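Local coordinates for protein AAA family ATPase (PDB 2W2U) that is an ATPase of the archaeal ESCRT cell division machinery, represented here by its MIT domain, which binds a peptide of an ESCRT-III protein, at residues Q51-Y56 with A63-M68. Residues are numbered along the deposited sequence; the frame is centred on the assembly and turned at random.
Sequences QLVSLY and AIYEQM
Tyr65 reaches from helix 62-81 into the side of helix 35-55 and meets Leu52 and Val53 on the way to its hydroxyl. Tyr65 CB sits 3.6 Å from Val53 CG2, the two side chains passing alongside one another, pointing opposite ways. Beyond CB, Leu52 CB stands over one face of the Tyr65 ring, 3.9 Å from its centroid and 20° off the normal, a CH-pi contact displaced toward the CE2 rim. Farther along, Leu52 CD1 lies 4.0 Å from Tyr65 CE1, and Leu52 CD2 comes to 3.8 Å from Tyr65 OH, so the leucine follows the ring out to its polar end. There Tyr65 OH is hydrogen-bonded to Glu16 OE2 and also to Gln12 OE1, a polar link to the first helix of the bundle that satisfies the oxygen and fixes the ring's far end. Val53 also packs against Glu66: with Val53 CG1 anti to the backbone N (chi1 166°), CG1 lies 3.8 Å from Glu66 OE2 while CG2 touches the glutamate's CG. No hydrogen bond joins the two segments; the contact is mainly apolar, and the axes of 51-55 and 63-68 come within 9.5 Å, near antiparallel at 152°. Tyr65 also packs against a basic side chain of the bound peptide. Here the C-terminal end of helix 35-55 meets the N-terminal part of helix 62-81, next to their connecting loop, in an MIT domain's three-helix bundle.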
ATOM      1  N   GLN A  51      -9.076   1.170   4.658  1.00 11.74           N
ATOM      2  CA  GLN A  51      -9.594   1.760   5.889  1.00 11.69           C
ATOM      3  C   GLN A  51      -9.528   3.296   5.855  1.00 11.72           C
ATOM      4  O   GLN A  51     -10.485   3.976   6.257  1.00 11.13           O
ATOM      5  CB  GLN A  51      -8.829   1.221   7.103  1.00 11.82           C
ATOM      6  CG  GLN A  51      -9.280   1.804   8.443  1.00 12.40           C
ATOM      7  CD  GLN A  51     -10.655   1.313   8.856  1.00 13.60           C
ATOM      8  OE1 GLN A  51     -10.891   0.109   8.937  1.00 14.71           O
ATOM      9  NE2 GLN A  51     -11.570   2.245   9.132  1.00 13.30           N
ATOM     10  N   LEU A  52      -8.391   3.818   5.384  1.00 11.52           N
ATOM     11  CA  LEU A  52      -8.194   5.258   5.179  1.00 11.76           C
ATOM     12  C   LEU A  52      -9.209   5.852   4.196  1.00 11.92           C
ATOM     13  O   LEU A  52      -9.775   6.913   4.453  1.00 11.93           O
ATOM     14  CB  LEU A  52      -6.754   5.557   4.740  1.00 11.52           C
ATOM     15  CG  LEU A  52      -5.655   5.599   5.817  1.00 11.08           C
ATOM     16  CD1 LEU A  52      -4.278   5.462   5.200  1.00 10.31           C
ATOM     17  CD2 LEU A  52      -5.724   6.870   6.665  1.00 10.94           C
ATOM     18  N   VAL A  53      -9.440   5.152   3.087  1.00 12.58           N
ATOM     19  CA  VAL A  53     -10.513   5.483   2.143  1.00 13.27           C
ATOM     20  C   VAL A  53     -11.904   5.548   2.811  1.00 13.64           C
ATOM     21  O   VAL A  53     -12.633   6.497   2.581  1.00 13.50           O
ATOM     22  CB  VAL A  53     -10.525   4.518   0.921  1.00 13.46           C
ATOM     23  CG1 VAL A  53     -11.832   4.643   0.113  1.00 13.05           C
ATOM     24  CG2 VAL A  53      -9.318   4.780   0.024  1.00 13.24           C
ATOM     25  N   SER A  54     -12.264   4.557   3.634  1.00 14.13           N
ATOM     26  CA  SER A  54     -13.531   4.616   4.394  1.00 14.76           C
ATOM     27  C   SER A  54     -13.634   5.836   5.301  1.00 14.51           C
ATOM     28  O   SER A  54     -14.688   6.460   5.382  1.00 14.74           O
ATOM     29  CB  SER A  54     -13.741   3.369   5.253  1.00 14.58           C
ATOM     30  OG  SER A  54     -13.949   2.230   4.445  1.00 16.52           O
ATOM     31  N   LEU A  55     -12.540   6.154   5.987  1.00 14.52           N
ATOM     32  CA  LEU A  55     -12.518   7.227   6.980  1.00 14.62           C
ATOM     33  C   LEU A  55     -12.481   8.623   6.355  1.00 14.41           C
ATOM     34  O   LEU A  55     -13.029   9.570   6.921  1.00 14.32           O
ATOM     35  CB  LEU A  55     -11.329   7.058   7.929  1.00 14.43           C
ATOM     36  CG  LEU A  55     -11.372   6.062   9.097  1.00 15.80           C
ATOM     37  CD1 LEU A  55      -9.958   5.742   9.560  1.00 14.85           C
ATOM     38  CD2 LEU A  55     -12.195   6.594  10.264  1.00 16.12           C
ATOM     39  N   TYR A  56     -11.834   8.745   5.196  1.00 14.23           N
ATOM     40  CA  TYR A  56     -11.624  10.050   4.563  1.00 14.05           C
ATOM     41  C   TYR A  56     -11.935  10.010   3.068  1.00 13.85           C
ATOM     42  O   TYR A  56     -11.222  10.606   2.264  1.00 13.47           O
ATOM     43  CB  TYR A  56     -10.191  10.552   4.827  1.00 14.13           C
ATOM     44  CG  TYR A  56      -9.756  10.385   6.266  1.00 14.53           C
ATOM     45  CD1 TYR A  56     -10.152  11.300   7.252  1.00 14.77           C
ATOM     46  CD2 TYR A  56      -8.981   9.292   6.651  1.00 13.44           C
ATOM     47  CE1 TYR A  56      -9.774  11.135   8.577  1.00 14.13           C
ATOM     48  CE2 TYR A  56      -8.603   9.114   7.971  1.00 14.94           C
ATOM     49  CZ  TYR A  56      -8.999  10.038   8.930  1.00 15.20           C
ATOM     50  OH  TYR A  56      -8.610   9.853  10.237  1.00 14.97           O
ATOM     51  N   ALA A  63      -7.736  10.020  -3.439  1.00 12.19           N
ATOM     52  CA  ALA A  63      -7.320   9.668  -4.800  1.00 12.53           C
ATOM     53  C   ALA A  63      -5.955   8.977  -4.827  1.00 12.83           C
ATOM     54  O   ALA A  63      -5.740   8.052  -5.614  1.00 13.04           O
ATOM     55  CB  ALA A  63      -7.318  10.903  -5.703  1.00 12.63           C
ATOM     56  N   ILE A  64      -5.043   9.426  -3.966  1.00 13.02           N
ATOM     57  CA  ILE A  64      -3.735   8.781  -3.810  1.00 13.46           C
ATOM     58  C   ILE A  64      -3.845   7.401  -3.142  1.00 13.50           C
ATOM     59  O   ILE A  64      -3.208   6.438  -3.594  1.00 13.52           O
ATOM     60  CB  ILE A  64      -2.725   9.687  -3.058  1.00 13.48           C
ATOM     61  CG1 ILE A  64      -2.435  10.956  -3.875  1.00 14.12           C
ATOM     62  CG2 ILE A  64      -1.436   8.925  -2.757  1.00 14.02           C
ATOM     63  CD1 ILE A  64      -1.934  12.139  -3.047  1.00 14.54           C
ATOM     64  N   TYR A  65      -4.646   7.300  -2.077  1.00 13.44           N
ATOM     65  CA  TYR A  65      -4.923   5.992  -1.458  1.00 13.47           C
ATOM     66  C   TYR A  65      -5.442   5.009  -2.505  1.00 13.68           C
ATOM     67  O   TYR A  65      -4.971   3.873  -2.596  1.00 13.22           O
ATOM     68  CB  TYR A  65      -5.987   6.080  -0.364  1.00 13.05           C
ATOM     69  CG  TYR A  65      -5.750   7.032   0.787  1.00 12.83           C
ATOM     70  CD1 TYR A  65      -4.464   7.331   1.249  1.00 12.20           C
ATOM     71  CD2 TYR A  65      -6.840   7.589   1.460  1.00 11.70           C
ATOM     72  CE1 TYR A  65      -4.281   8.193   2.326  1.00 11.78           C
ATOM     73  CE2 TYR A  65      -6.669   8.447   2.529  1.00 11.47           C
ATOM     74  CZ  TYR A  65      -5.393   8.746   2.959  1.00 11.73           C
ATOM     75  OH  TYR A  65      -5.247   9.602   4.022  1.00 12.59           O
ATOM     76  N   GLU A  66      -6.424   5.465  -3.284  1.00 14.14           N
ATOM     77  CA  GLU A  66      -7.100   4.640  -4.275  1.00 14.85           C
ATOM     78  C   GLU A  66      -6.179   4.234  -5.426  1.00 14.91           C
ATOM     79  O   GLU A  66      -6.237   3.094  -5.892  1.00 14.90           O
ATOM     80  CB  GLU A  66      -8.367   5.342  -4.776  1.00 15.51           C
ATOM     81  CG  GLU A  66      -9.487   5.382  -3.716  1.00 17.21           C
ATOM     82  CD  GLU A  66     -10.435   6.569  -3.858  1.00 20.29           C
ATOM     83  OE1 GLU A  66     -10.376   7.284  -4.883  1.00 22.78           O
ATOM     84  OE2 GLU A  66     -11.248   6.792  -2.932  1.00 21.70           O
ATOM     85  N   GLN A  67      -5.322   5.163  -5.857  1.00 14.79           N
ATOM     86  CA  GLN A  67      -4.279   4.889  -6.843  1.00 14.97           C
ATOM     87  C   GLN A  67      -3.311   3.803  -6.374  1.00 14.40           C
ATOM     88  O   GLN A  67      -2.968   2.902  -7.138  1.00 14.51           O
ATOM     89  CB  GLN A  67      -3.497   6.169  -7.179  1.00 14.92           C
ATOM     90  CG  GLN A  67      -2.413   5.997  -8.251  1.00 15.64           C
ATOM     91  CD  GLN A  67      -1.387   7.135  -8.262  1.00 16.22           C
ATOM     92  OE1 GLN A  67      -1.751   8.313  -8.215  1.00 18.60           O
ATOM     93  NE2 GLN A  67      -0.097   6.782  -8.331  1.00 16.10           N
ATOM     94  N   MET A  68      -2.864   3.897  -5.125  1.00 14.09           N
ATOM     95  CA  MET A  68      -1.888   2.948  -4.595  1.00 13.76           C
ATOM     96  C   MET A  68      -2.478   1.553  -4.346  1.00 13.47           C
ATOM     97  O   MET A  68      -1.806   0.539  -4.577  1.00 13.23           O
ATOM     98  CB  MET A  68      -1.185   3.510  -3.355  1.00 13.82           C
ATOM     99  CG  MET A  68      -0.315   4.745  -3.651  1.00 14.36           C
ATOM    100  SD  MET A  68       0.698   4.655  -5.160  1.00 14.57           S
ATOM    101  CE  MET A  68       1.966   3.500  -4.651  1.00 11.95           C
TER